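Local coordinates for trafficking protein B (Neisseria gonorrhoeae, PDB 2H1C) that is the toxin of a type II toxin-antitoxin pair, a probable magnesium-dependent ribonuclease of the PIN family that affects how fast the bacteria cross human epithelial cells, at residues Asn7-Pro12 with Ala41-Gly46; Ala37-Glu42 with Gly105-Thr110; Ala83-Gln88 with Ala111-Leu116; Arg121-Phe126 with Val133-His138. One frame throughout, in Å; residues are numbered along the deposited sequence.

Contact 1: residues Asn7-Pro12 with Ala41-Gly46; sequences NVISEP and AELRLG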
loop_
_atom_site.group_PDB
_atom_site.type_symbol
_atom_site.label_atom_id
_atom_site.label_comp_id
_atom_site.label_asym_id
_atom_site.label_seq_id
_atom_site.Cartn_x
_atom_site.Cartn_y
_atom_site.Cartn_z
ATOM N N ASN A 7 -7.849 4.315 12.607
ATOM C CA ASN A 7 -8.833 5.022 13.418
ATOM C C ASN A 7 -8.852 4.602 14.883
ATOM O O ASN A 7 -9.338 5.350 15.731
ATOM C CB ASN A 7 -10.228 4.879 12.799
ATOM C CG ASN A 7 -10.687 3.432 12.718
ATOM O OD1 ASN A 7 -10.877 2.767 13.737
ATOM N ND2 ASN A 7 -10.864 2.938 11.500
ATOM N N VAL A 8 -8.312 3.427 15.186
ATOM C CA VAL A 8 -8.282 2.950 16.564
ATOM C C VAL A 8 -7.039 3.473 17.283
ATOM O O VAL A 8 -7.141 4.043 18.365
ATOM C CB VAL A 8 -8.338 1.404 16.602
ATOM C CG1 VAL A 8 -8.111 0.896 18.021
ATOM C CG2 VAL A 8 -9.698 0.941 16.096
ATOM N N ILE A 9 -5.866 3.325 16.681
ATOM C CA ILE A 9 -4.673 3.814 17.345
ATOM C C ILE A 9 -4.704 5.342 17.464
ATOM O O ILE A 9 -4.112 5.900 18.381
ATOM C CB ILE A 9 -3.373 3.317 16.623
ATOM C CG1 ILE A 9 -2.139 3.766 17.419
ATOM C CG2 ILE A 9 -3.338 3.812 15.187
ATOM C CD1 ILE A 9 -0.832 3.257 16.867
ATOM N N SER A 10 -5.433 6.013 16.572
ATOM C CA SER A 10 -5.535 7.479 16.602
ATOM C C SER A 10 -6.548 8.017 17.624
ATOM O O SER A 10 -6.464 9.170 18.038
ATOM C CB SER A 10 -5.937 8.018 15.221
ATOM O OG SER A 10 -5.032 7.601 14.214
ATOM N N GLU A 11 -7.503 7.194 18.031
ATOM C CA GLU A 11 -8.528 7.676 18.961
ATOM C C GLU A 11 -8.007 8.251 20.285
ATOM O O GLU A 11 -8.433 9.335 20.695
ATOM C CB GLU A 11 -9.569 6.587 19.234
ATOM C CG GLU A 11 -10.689 6.999 20.221
ATOM C CD GLU A 11 -11.646 8.030 19.656
ATOM O OE1 GLU A 11 -12.413 8.634 20.450
ATOM O OE2 GLU A 11 -11.656 8.238 18.417
ATOM N N PRO A 12 -7.070 7.560 20.961
ATOM C CA PRO A 12 -6.573 8.106 22.232
ATOM C C PRO A 12 -5.874 9.459 22.125
ATOM O O PRO A 12 -5.713 10.164 23.118
ATOM C CB PRO A 12 -5.636 7.012 22.736
ATOM C CG PRO A 12 -6.242 5.763 22.158
ATOM C CD PRO A 12 -6.543 6.201 20.740
ATOM N N ALA A 41 2.357 4.495 7.747
ATOM C CA ALA A 41 2.516 5.560 6.748
ATOM C C ALA A 41 1.426 6.623 6.917
ATOM O O ALA A 41 1.691 7.831 6.802
ATOM C CB ALA A 41 2.439 4.982 5.352
ATOM N N GLU A 42 0.195 6.178 7.154
ATOM C CA GLU A 42 -0.915 7.116 7.318
ATOM C C GLU A 42 -0.771 7.924 8.601
ATOM O O GLU A 42 -1.097 9.114 8.619
ATOM C CB GLU A 42 -2.262 6.385 7.310
ATOM C CG GLU A 42 -2.465 5.487 6.092
ATOM C CD GLU A 42 -3.813 4.789 6.088
ATOM O OE1 GLU A 42 -4.342 4.517 7.198
ATOM O OE2 GLU A 42 -4.335 4.494 4.981
ATOM N N LEU A 43 -0.298 7.288 9.676
ATOM C CA LEU A 43 -0.082 8.010 10.932
ATOM C C LEU A 43 0.996 9.066 10.716
ATOM O O LEU A 43 0.828 10.227 11.100
ATOM C CB LEU A 43 0.361 7.056 12.050
ATOM C CG LEU A 43 -0.733 6.092 12.494
ATOM C CD1 LEU A 43 -0.172 5.028 13.438
ATOM C CD2 LEU A 43 -1.830 6.897 13.167
ATOM N N ARG A 44 2.105 8.670 10.100
ATOM C CA ARG A 44 3.186 9.622 9.856
ATOM C C ARG A 44 2.746 10.774 8.952
ATOM O O ARG A 44 3.158 11.910 9.165
ATOM C CB ARG A 44 4.413 8.907 9.262
ATOM C CG ARG A 44 5.227 8.113 10.304
ATOM C CD ARG A 44 6.248 7.182 9.636
ATOM N NE ARG A 44 7.243 6.701 10.587
ATOM C CZ ARG A 44 8.040 5.655 10.381
ATOM N NH1 ARG A 44 7.957 4.956 9.247
ATOM N NH2 ARG A 44 8.931 5.314 11.309
ATOM N N LEU A 45 1.911 10.486 7.951
ATOM C CA LEU A 45 1.441 11.525 7.035
ATOM C C LEU A 45 0.532 12.501 7.783
ATOM O O LEU A 45 0.638 13.727 7.627
ATOM C CB LEU A 45 0.690 10.882 5.863
ATOM C CG LEU A 45 0.023 11.834 4.871
ATOM C CD1 LEU A 45 1.040 12.839 4.335
ATOM C CD2 LEU A 45 -0.599 11.026 3.739
ATOM N N GLY A 46 -0.356 11.949 8.607
ATOM C CA GLY A 46 -1.269 12.774 9.386
ATOM C C GLY A 46 -0.513 13.751 10.262
ATOM O O GLY A 46 -0.848 14.943 10.333
#

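Contact 2: residues Ala37-Glu42 with Gly105-Thr110; sequences AITVAE and GYIAAT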
loop_
_atom_site.group_PDB
_atom_site.type_symbol
_atom_site.label_atom_id
_atom_site.label_comp_id
_atom_site.label_asym_id
_atom_site.label_seq_id
_atom_site.Cartn_x
_atom_site.Cartn_y
_atom_site.Cartn_z
ATOM N N ALA A 37 2.402 -1.628 7.846
ATOM C CA ALA A 37 3.257 -0.536 7.429
ATOM C C ALA A 37 2.386 0.562 6.777
ATOM O O ALA A 37 2.747 1.733 6.775
ATOM C CB ALA A 37 4.311 -1.056 6.438
ATOM N N ILE A 38 1.238 0.172 6.225
ATOM C CA ILE A 38 0.304 1.126 5.598
ATOM C C ILE A 38 -0.251 2.106 6.652
ATOM O O ILE A 38 -0.362 3.308 6.406
ATOM C CB ILE A 38 -0.900 0.380 4.924
ATOM C CG1 ILE A 38 -0.401 -0.444 3.723
ATOM C CG2 ILE A 38 -1.970 1.383 4.490
ATOM C CD1 ILE A 38 0.143 0.385 2.563
ATOM N N THR A 39 -0.616 1.574 7.820
ATOM C CA THR A 39 -1.139 2.381 8.923
ATOM C C THR A 39 -0.040 3.304 9.458
ATOM O O THR A 39 -0.294 4.465 9.775
ATOM C CB THR A 39 -1.673 1.459 10.046
ATOM O OG1 THR A 39 -2.707 0.639 9.496
ATOM C CG2 THR A 39 -2.229 2.262 11.204
ATOM N N VAL A 40 1.189 2.799 9.543
ATOM C CA VAL A 40 2.294 3.616 10.027
ATOM C C VAL A 40 2.489 4.773 9.044
ATOM O O VAL A 40 2.738 5.910 9.453
ATOM C CB VAL A 40 3.607 2.795 10.149
ATOM C CG1 VAL A 40 4.761 3.707 10.531
ATOM C CG2 VAL A 40 3.442 1.699 11.229
ATOM N N ALA A 41 2.357 4.495 7.747
ATOM C CA ALA A 41 2.516 5.560 6.748
ATOM C C ALA A 41 1.426 6.623 6.917
ATOM O O ALA A 41 1.691 7.831 6.802
ATOM C CB ALA A 41 2.439 4.982 5.352
ATOM N N GLU A 42 0.195 6.178 7.154
ATOM C CA GLU A 42 -0.915 7.116 7.318
ATOM C C GLU A 42 -0.771 7.924 8.601
ATOM O O GLU A 42 -1.097 9.114 8.619
ATOM C CB GLU A 42 -2.262 6.385 7.310
ATOM C CG GLU A 42 -2.465 5.487 6.092
ATOM C CD GLU A 42 -3.813 4.789 6.088
ATOM O OE1 GLU A 42 -4.342 4.517 7.198
ATOM O OE2 GLU A 42 -4.335 4.494 4.981
ATOM N N GLY A 105 -8.457 -2.541 1.772
ATOM C CA GLY A 105 -8.041 -3.810 1.219
ATOM C C GLY A 105 -6.629 -4.181 1.645
ATOM O O GLY A 105 -6.360 -5.345 1.921
ATOM N N TYR A 106 -5.717 -3.211 1.681
ATOM C CA TYR A 106 -4.329 -3.500 2.080
ATOM C C TYR A 106 -4.263 -4.028 3.508
ATOM O O TYR A 106 -3.542 -4.988 3.805
ATOM C CB TYR A 106 -3.464 -2.245 2.001
ATOM C CG TYR A 106 -3.284 -1.724 0.604
ATOM C CD1 TYR A 106 -3.166 -0.360 0.366
ATOM C CD2 TYR A 106 -3.245 -2.595 -0.486
ATOM C CE1 TYR A 106 -3.014 0.132 -0.932
ATOM C CE2 TYR A 106 -3.093 -2.115 -1.789
ATOM C CZ TYR A 106 -2.982 -0.750 -2.002
ATOM O OH TYR A 106 -2.856 -0.270 -3.289
ATOM N N ILE A 107 -5.010 -3.372 4.389
ATOM C CA ILE A 107 -5.050 -3.750 5.791
ATOM C C ILE A 107 -5.704 -5.104 5.952
ATOM O O ILE A 107 -5.180 -5.957 6.659
ATOM C CB ILE A 107 -5.796 -2.692 6.612
ATOM C CG1 ILE A 107 -5.047 -1.359 6.507
ATOM C CG2 ILE A 107 -5.865 -3.114 8.069
ATOM C CD1 ILE A 107 -5.707 -0.221 7.227
ATOM N N ALA A 108 -6.830 -5.319 5.277
ATOM C CA ALA A 108 -7.510 -6.594 5.392
ATOM C C ALA A 108 -6.639 -7.756 4.915
ATOM O O ALA A 108 -6.594 -8.806 5.557
ATOM C CB ALA A 108 -8.835 -6.560 4.634
ATOM N N ALA A 109 -5.922 -7.566 3.807
ATOM C CA ALA A 109 -5.059 -8.627 3.277
ATOM C C ALA A 109 -3.896 -8.931 4.233
ATOM O O ALA A 109 -3.487 -10.085 4.381
ATOM C CB ALA A 109 -4.511 -8.229 1.887
ATOM N N THR A 110 -3.366 -7.898 4.882
ATOM C CA THR A 110 -2.273 -8.084 5.834
ATOM C C THR A 110 -2.774 -8.928 7.006
ATOM O O THR A 110 -2.122 -9.883 7.420
ATOM C CB THR A 110 -1.743 -6.720 6.359
ATOM O OG1 THR A 110 -1.220 -5.955 5.258
ATOM C CG2 THR A 110 -0.639 -6.935 7.410
#

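Contact 3: residues Ala83-Gln88 with Ala111-Leu116; sequences AAIYAQ and AKQHSL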
loop_
_atom_site.group_PDB
_atom_site.type_symbol
_atom_site.label_atom_id
_atom_site.label_comp_id
_atom_site.label_asym_id
_atom_site.label_seq_id
_atom_site.Cartn_x
_atom_site.Cartn_y
_atom_site.Cartn_z
ATOM N N ALA A 83 0.034 -9.260 -1.369
ATOM C CA ALA A 83 -0.520 -8.779 -2.627
ATOM C C ALA A 83 -1.466 -9.817 -3.233
ATOM O O ALA A 83 -2.497 -9.465 -3.801
ATOM C CB ALA A 83 0.606 -8.443 -3.612
ATOM N N ALA A 84 -1.121 -11.097 -3.122
ATOM C CA ALA A 84 -1.974 -12.161 -3.657
ATOM C C ALA A 84 -3.319 -12.183 -2.944
ATOM O O ALA A 84 -4.371 -12.310 -3.574
ATOM C CB ALA A 84 -1.290 -13.527 -3.503
ATOM N N ILE A 85 -3.282 -12.083 -1.620
ATOM C CA ILE A 85 -4.508 -12.084 -0.817
ATOM C C ILE A 85 -5.340 -10.842 -1.133
ATOM O O ILE A 85 -6.566 -10.904 -1.228
ATOM C CB ILE A 85 -4.151 -12.141 0.677
ATOM C CG1 ILE A 85 -3.462 -13.482 0.952
ATOM C CG2 ILE A 85 -5.412 -11.961 1.542
ATOM C CD1 ILE A 85 -2.819 -13.596 2.316
ATOM N N TYR A 86 -4.662 -9.720 -1.335
ATOM C CA TYR A 86 -5.340 -8.475 -1.667
ATOM C C TYR A 86 -6.210 -8.632 -2.918
ATOM O O TYR A 86 -7.386 -8.284 -2.906
ATOM C CB TYR A 86 -4.308 -7.375 -1.911
ATOM C CG TYR A 86 -4.872 -6.106 -2.509
ATOM C CD1 TYR A 86 -5.449 -5.122 -1.702
ATOM C CD2 TYR A 86 -4.815 -5.886 -3.886
ATOM C CE1 TYR A 86 -5.955 -3.944 -2.256
ATOM C CE2 TYR A 86 -5.312 -4.727 -4.442
ATOM C CZ TYR A 86 -5.878 -3.760 -3.627
ATOM O OH TYR A 86 -6.362 -2.595 -4.174
ATOM N N ALA A 87 -5.621 -9.138 -4.001
ATOM C CA ALA A 87 -6.351 -9.304 -5.247
ATOM C C ALA A 87 -7.522 -10.257 -5.062
ATOM O O ALA A 87 -8.612 -10.010 -5.577
ATOM C CB ALA A 87 -5.419 -9.812 -6.338
ATOM N N GLN A 88 -7.308 -11.335 -4.312
ATOM C CA GLN A 88 -8.374 -12.296 -4.063
ATOM C C GLN A 88 -9.551 -11.639 -3.345
ATOM O O GLN A 88 -10.697 -11.719 -3.798
ATOM C CB GLN A 88 -7.837 -13.463 -3.231
ATOM C CG GLN A 88 -6.740 -14.222 -3.963
ATOM C CD GLN A 88 -6.267 -15.454 -3.225
ATOM O OE1 GLN A 88 -5.745 -15.369 -2.107
ATOM N NE2 GLN A 88 -6.447 -16.617 -3.850
ATOM N N ALA A 111 -3.964 -8.599 7.507
ATOM C CA ALA A 111 -4.541 -9.337 8.625
ATOM C C ALA A 111 -4.816 -10.797 8.259
ATOM O O ALA A 111 -4.493 -11.705 9.021
ATOM C CB ALA A 111 -5.831 -8.657 9.084
ATOM N N LYS A 112 -5.397 -11.032 7.088
ATOM C CA LYS A 112 -5.698 -12.402 6.678
ATOM C C LYS A 112 -4.417 -13.217 6.531
ATOM O O LYS A 112 -4.353 -14.374 6.960
ATOM C CB LYS A 112 -6.487 -12.407 5.360
ATOM C CG LYS A 112 -6.757 -13.801 4.803
ATOM C CD LYS A 112 -7.809 -13.796 3.698
ATOM C CE LYS A 112 -9.209 -13.594 4.261
ATOM N NZ LYS A 112 -10.287 -13.752 3.230
ATOM N N GLN A 113 -3.395 -12.608 5.934
ATOM C CA GLN A 113 -2.116 -13.278 5.725
ATOM C C GLN A 113 -1.472 -13.717 7.040
ATOM O O GLN A 113 -0.837 -14.774 7.100
ATOM C CB GLN A 113 -1.178 -12.340 4.962
ATOM C CG GLN A 113 -0.085 -13.032 4.179
ATOM C CD GLN A 113 1.075 -13.431 5.040
ATOM O OE1 GLN A 113 1.561 -12.632 5.839
ATOM N NE2 GLN A 113 1.545 -14.664 4.876
ATOM N N HIS A 114 -1.663 -12.919 8.094
ATOM C CA HIS A 114 -1.080 -13.206 9.409
ATOM C C HIS A 114 -2.055 -13.748 10.450
ATOM O O HIS A 114 -1.706 -13.854 11.629
ATOM C CB HIS A 114 -0.429 -11.935 9.960
ATOM C CG HIS A 114 0.753 -11.481 9.173
ATOM N ND1 HIS A 114 1.994 -12.075 9.286
ATOM C CD2 HIS A 114 0.889 -10.513 8.234
ATOM C CE1 HIS A 114 2.839 -11.495 8.456
ATOM N NE2 HIS A 114 2.192 -10.541 7.802
ATOM N N SER A 115 -3.270 -14.066 10.016
ATOM C CA SER A 115 -4.304 -14.609 10.895
ATOM C C SER A 115 -4.651 -13.672 12.040
ATOM O O SER A 115 -4.806 -14.102 13.183
ATOM C CB SER A 115 -3.854 -15.956 11.467
ATOM O OG SER A 115 -3.664 -16.892 10.429
ATOM N N LEU A 116 -4.786 -12.387 11.733
ATOM C CA LEU A 116 -5.101 -11.397 12.751
ATOM C C LEU A 116 -6.522 -10.881 12.653
ATOM O O LEU A 116 -7.126 -10.918 11.586
ATOM C CB LEU A 116 -4.177 -10.193 12.597
ATOM C CG LEU A 116 -2.702 -10.583 12.480
ATOM C CD1 LEU A 116 -1.872 -9.326 12.172
ATOM C CD2 LEU A 116 -2.242 -11.202 13.780
#

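Contact 4: residues Arg121-Phe126 with Val133-His138; sequences RDTGSF and VFNPWH. With SO4 (sulfate ion), chain D; SO4 (sulfate ion), chain E.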
loop_
_atom_site.group_PDB
_atom_site.type_symbol
_atom_site.label_atom_id
_atom_site.label_comp_id
_atom_site.label_asym_id
_atom_site.label_seq_id
_atom_site.Cartn_x
_atom_site.Cartn_y
_atom_site.Cartn_z
ATOM N N ARG A 121 -13.110 1.046 13.585
ATOM C CA ARG A 121 -14.434 1.622 13.814
ATOM C C ARG A 121 -15.350 1.312 12.627
ATOM O O ARG A 121 -16.564 1.162 12.785
ATOM C CB ARG A 121 -14.322 3.133 13.984
ATOM C CG ARG A 121 -15.620 3.783 14.464
ATOM C CD ARG A 121 -15.439 5.269 14.713
ATOM N NE ARG A 121 -16.548 5.816 15.495
ATOM C CZ ARG A 121 -16.617 7.079 15.905
ATOM N NH1 ARG A 121 -15.643 7.927 15.608
ATOM N NH2 ARG A 121 -17.656 7.491 16.620
ATOM N N ASP A 122 -14.748 1.227 11.441
ATOM C CA ASP A 122 -15.463 0.948 10.191
ATOM C C ASP A 122 -15.282 -0.508 9.779
ATOM O O ASP A 122 -14.357 -0.836 9.031
ATOM C CB ASP A 122 -14.931 1.853 9.078
ATOM C CG ASP A 122 -15.210 3.319 9.331
ATOM O OD1 ASP A 122 -14.625 4.158 8.616
ATOM O OD2 ASP A 122 -16.021 3.639 10.232
ATOM N N THR A 123 -16.180 -1.368 10.248
ATOM C CA THR A 123 -16.116 -2.794 9.978
ATOM C C THR A 123 -16.634 -3.226 8.604
ATOM O O THR A 123 -16.365 -4.342 8.161
ATOM C CB THR A 123 -16.891 -3.569 11.055
ATOM O OG1 THR A 123 -18.278 -3.199 11.010
ATOM C CG2 THR A 123 -16.337 -3.233 12.435
ATOM N N GLY A 124 -17.356 -2.336 7.932
ATOM C CA GLY A 124 -17.921 -2.648 6.630
ATOM C C GLY A 124 -17.041 -3.379 5.632
ATOM O O GLY A 124 -17.313 -4.524 5.272
ATOM N N SER A 125 -15.975 -2.731 5.181
ATOM C CA SER A 125 -15.086 -3.340 4.198
ATOM C C SER A 125 -14.461 -4.651 4.660
ATOM O O SER A 125 -14.263 -5.566 3.859
ATOM C CB SER A 125 -13.969 -2.365 3.822
ATOM O OG SER A 125 -14.500 -1.100 3.484
ATOM N N PHE A 126 -14.158 -4.754 5.949
ATOM C CA PHE A 126 -13.519 -5.958 6.445
ATOM C C PHE A 126 -14.448 -7.156 6.496
ATOM O O PHE A 126 -14.013 -8.297 6.344
ATOM C CB PHE A 126 -12.876 -5.673 7.799
ATOM C CG PHE A 126 -11.860 -4.569 7.747
ATOM C CD1 PHE A 126 -12.221 -3.257 8.038
ATOM C CD2 PHE A 126 -10.549 -4.833 7.348
ATOM C CE1 PHE A 126 -11.297 -2.214 7.927
ATOM C CE2 PHE A 126 -9.611 -3.801 7.232
ATOM C CZ PHE A 126 -9.988 -2.487 7.524
ATOM N N VAL A 133 -13.000 -9.213 12.560
ATOM C CA VAL A 133 -12.900 -7.819 12.934
ATOM C C VAL A 133 -13.509 -7.537 14.288
ATOM O O VAL A 133 -14.375 -8.285 14.767
ATOM C CB VAL A 133 -13.575 -6.915 11.871
ATOM C CG1 VAL A 133 -12.878 -7.087 10.556
ATOM C CG2 VAL A 133 -15.051 -7.277 11.725
ATOM N N PHE A 134 -13.033 -6.472 14.921
ATOM C CA PHE A 134 -13.573 -6.075 16.205
ATOM C C PHE A 134 -13.638 -4.560 16.265
ATOM O O PHE A 134 -12.667 -3.876 15.941
ATOM C CB PHE A 134 -12.729 -6.596 17.366
ATOM C CG PHE A 134 -13.244 -6.158 18.709
ATOM C CD1 PHE A 134 -14.470 -6.623 19.179
ATOM C CD2 PHE A 134 -12.538 -5.234 19.470
ATOM C CE1 PHE A 134 -14.991 -6.167 20.392
ATOM C CE2 PHE A 134 -13.048 -4.771 20.680
ATOM C CZ PHE A 134 -14.275 -5.237 21.144
ATOM N N ASN A 135 -14.802 -4.044 16.654
ATOM C CA ASN A 135 -15.019 -2.603 16.760
ATOM C C ASN A 135 -14.977 -2.262 18.250
ATOM O O ASN A 135 -15.926 -2.560 18.974
ATOM C CB ASN A 135 -16.396 -2.234 16.186
ATOM C CG ASN A 135 -16.658 -0.746 16.208
ATOM O OD1 ASN A 135 -16.053 -0.003 16.985
ATOM N ND2 ASN A 135 -17.569 -0.294 15.355
ATOM N N PRO A 136 -13.868 -1.651 18.728
ATOM C CA PRO A 136 -13.758 -1.300 20.150
ATOM C C PRO A 136 -14.771 -0.276 20.676
ATOM O O PRO A 136 -14.793 0.014 21.877
ATOM C CB PRO A 136 -12.310 -0.815 20.285
ATOM C CG PRO A 136 -12.022 -0.228 18.944
ATOM C CD PRO A 136 -12.662 -1.234 17.989
ATOM N N TRP A 137 -15.592 0.292 19.791
ATOM C CA TRP A 137 -16.609 1.235 20.250
ATOM C C TRP A 137 -17.752 0.419 20.867
ATOM O O TRP A 137 -18.622 0.969 21.556
ATOM C CB TRP A 137 -17.119 2.109 19.090
ATOM C CG TRP A 137 -16.350 3.377 18.922
ATOM C CD1 TRP A 137 -16.742 4.633 19.304
ATOM C CD2 TRP A 137 -15.046 3.527 18.339
ATOM N NE1 TRP A 137 -15.764 5.545 18.999
ATOM C CE2 TRP A 137 -14.716 4.896 18.412
ATOM C CE3 TRP A 137 -14.131 2.638 17.772
ATOM C CZ2 TRP A 137 -13.496 5.399 17.928
ATOM C CZ3 TRP A 137 -12.923 3.137 17.293
ATOM C CH2 TRP A 137 -12.616 4.503 17.378
ATOM N N HIS A 138 -17.720 -0.896 20.632
ATOM C CA HIS A 138 -18.712 -1.851 21.170
ATOM C C HIS A 138 -18.063 -2.691 22.268
ATOM O O HIS A 138 -16.839 -2.688 22.426
ATOM C CB HIS A 138 -19.203 -2.823 20.083
ATOM C CG HIS A 138 -20.162 -2.216 19.102
ATOM N ND1 HIS A 138 -21.384 -1.705 19.477
ATOM C CD2 HIS A 138 -20.075 -2.057 17.762
ATOM C CE1 HIS A 138 -22.014 -1.248 18.404
ATOM N NE2 HIS A 138 -21.243 -1.450 17.355
HETATM S S SO4 D . -17.064 11.122 17.111
HETATM O O1 SO4 D . -16.559 12.220 16.401
HETATM O O2 SO4 D . -18.101 10.380 16.363
HETATM O O3 SO4 D . -17.719 11.461 18.314
HETATM O O4 SO4 D . -16.065 10.130 17.249
HETATM S S SO4 E . -22.671 -2.698 22.688
HETATM O O1 SO4 E . -21.893 -1.586 22.334
HETATM O O2 SO4 E . -21.853 -3.880 23.060
HETATM O O3 SO4 E . -23.491 -3.205 21.653
HETATM O O4 SO4 E . -23.354 -2.441 23.903
#

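Contact 1: residues Asn7-Pro12 with Ala41-Gly46
Ile9 and Leu43 meet at a slant, the forked end of the leucine pushed against one flank of the isoleucine. The CG2 methyl of Ile9 lies 3.8 Å from CD1 of Leu43, and the far end of the same side chain, CD1 of Ile9, reaches that leucine methyl at 3.9 Å, so Leu43 CD1 is touched by both branches. The other methyl, Leu43 CD2, turns toward the serine next in line and comes to 3.4 Å from Ser10 OG. In Leu43 the CG carbon stands opposite the carbonyl carbon (chi1 -69°), which carries the fork off the helix and across to the side chains of Ile9 and Ser10. This is the interior of a PIN domain: helix 6-9 follows the central strand of the parallel sheet, 2-4, and helix 37-48 follows its neighbour, 33-36. The polar partner of Ser10 OG is the carbonyl oxygen of Thr6, one helical turn back, to which it is hydrogen-bonded. That leaves CD2 of Leu43 in plain van der Waals contact with a buried, satisfied oxygen. Glu42, beside Leu43 on the helix, is hydrogen-bonded through OE1 to Thr6 OG1, a second tie between the two helices. Apolar side chains of the bound peptide pack on Ile9, Ser10 and Pro12. The side chain of Ile9 is about 7 Å from a bound magnesium ion, and about the same from the side chain of Asp5, a predicted magnesium ligand.

Contact 2: residues Ala37-Glu42 with Gly105-Thr110
Two helices of the PIN domain, 37-48 and 102-114, come together beside bound magnesium ions through Ile38 and Thr39 on one and Tyr106 and Ile107 on the other. Thr39 belongs to a magnesium site with Leu4 and Ser36, and its side chain comes within about 3 Å of the ion; Thr110 belongs to a second, with Ser36 and Leu76. Ile38 crosses Tyr106 at a slant: its CG1 methylene lies 3.9 Å from Tyr106 CB, at the root of the aromatic side chain, and its terminal CD1 comes 4.0 Å from ring atom CD1. One residue further along each helix, Thr39 and Ile107 cross nearly at right angles, Ile107 CD1 ending 3.9 Å from Thr39 OG1. The extended chi2 of Ile107, 178°, carries that methyl toward the facing helix although its CB starts out alongside it. The side chain of Ile107 also packs on Asp5, a predicted magnesium ligand. The Tyr106 ring stacks with Tyr86 and meets Phe78 edge to face; Tyr106 also packs on Ile38 of the second subunit, so the pair borders the dimer interface. Within the 105-110 helix the carbonyl oxygen of Tyr106 accepts two bonds from Thr110, from opposite faces of its plane: the regular helical one from Thr110 N at 3.1 Å, and one from Thr110 OG1 at 2.9 Å with a C=O...O angle of 148°.

Contact 3: residues Ala83-Gln88 with Ala111-Leu116
Gln113, whose aliphatic part packs against Ile85, turns its amide oxygen over the rim of the His114 ring. This OE1 sits over one face of the imidazole, 2.9 Å above the plane; it approaches NE2 closely, but at an angle unfit for a hydrogen bond. A bend at chi2 of -81° leads the glutamine amide away from the 83-88 helix, leaving only the stem to meet it. CB and CG of Gln113 both lie 3.4 Å from CD1 of Ile85, a snug fit in which the two side chains cross at about a right angle. The other branch of the isoleucine, CG2, rests on the methylenes of Lys112, nearest to CD at 3.7 Å, with CG of the lysine 4.0 Å from it. The two branches of Ile85 thus straddle consecutive stems, while the lysine chain bends at chi3, about its CG-CD bond, and its NZ is hydrogen-bonded to the carbonyl oxygen of Ala129. Just beyond, the helix closes in a Schellman motif: Ser115 takes a positive phi of 60°, Leu116 N bonds to Ala111 O at 2.8 Å, and a weak bond runs from Ser115 N to Lys112 O. The contact lies at the surface, where helix 80-94 runs beside helix 102-114; Ala111 and Leu116 lean on Leu3 of strand 2-4, His114 and Leu116 on Leu76 of strand 75-76, and Ala84 and Ala87 pack on Arg44 of the second subunit.

Contact 4: residues Arg121-Phe126 with Val133-His138
The guanidinium of Arg121 lies flat on the indole of Trp137 while its edge grips a sulfate ion, probably taken from the crystallisation liquor. The stack joins the loop that leaves strand 117-119 to the tail beyond strand 133-134, within the beta-alpha-beta unit 117-119, 124-128, 133-134 of the PIN fold. The planes differ by 8° and the group centres are 4.0 Å apart. Extended from CG to NE, Arg121 is laid across the indole face at about a right angle to the Trp137 side chain: CB lies over the six-membered ring near CZ3, CD sits above that ring's centroid at 3.8 Å in a CH-pi contact, and the charged end forms an off-centre cation-pi contact with the five-membered ring. Near the guanidinium plane, NH1 bonds to sulfate O4 at 2.8 Å and NH2 to O2 at 2.9 Å, with a weak third bond from NH2 to O4. Arg14 is hydrogen-bonded to a sulfate as well. ND1 of His138 donates to a second sulfate, whose O1 lies at the ring edge in the ring plane, 2.9 Å from ND1. Closer to the sheet, Thr123 CG2 packs 3.9 Å from Asn135 CB, the two side chains crossing nearly at right angles. Pro136 and Trp137 form the corner of a type I turn closed by His138 N to Asn135 O. Within it Asn135 makes an Asx turn: its OD1 accepts from Trp137 N at 2.9 Å, with an N-H...O angle of 156°.

Helix 37-48 serves both contact 1 and contact 2, which share Ala41 and Glu42 and have centres 11 Å apart. Helix 102-114 likewise joins contact 2 to contact 3: Ala109 CA of contact 2 lies 3.8 Å from Ile85 CG2 of contact 3. Contact 4 adjoins contact 1 through the probable hydrogen bond between Asn7 OD1 and Arg121 N, 2.8 Å, and contact 2 where Ala108 CB meets Phe126 CD2 at 3.6 Å. The side chain of Ile107 (contact 2) is about 3 Å from that of Asp5 and about 5 Å from that of Asp104, and the side chain of Phe126 (contact 4) about 4 Å from each; both aspartates are predicted magnesium ligands. Contact 3 lies away from them. Contacts 1, 2 and 3 all touch the second subunit.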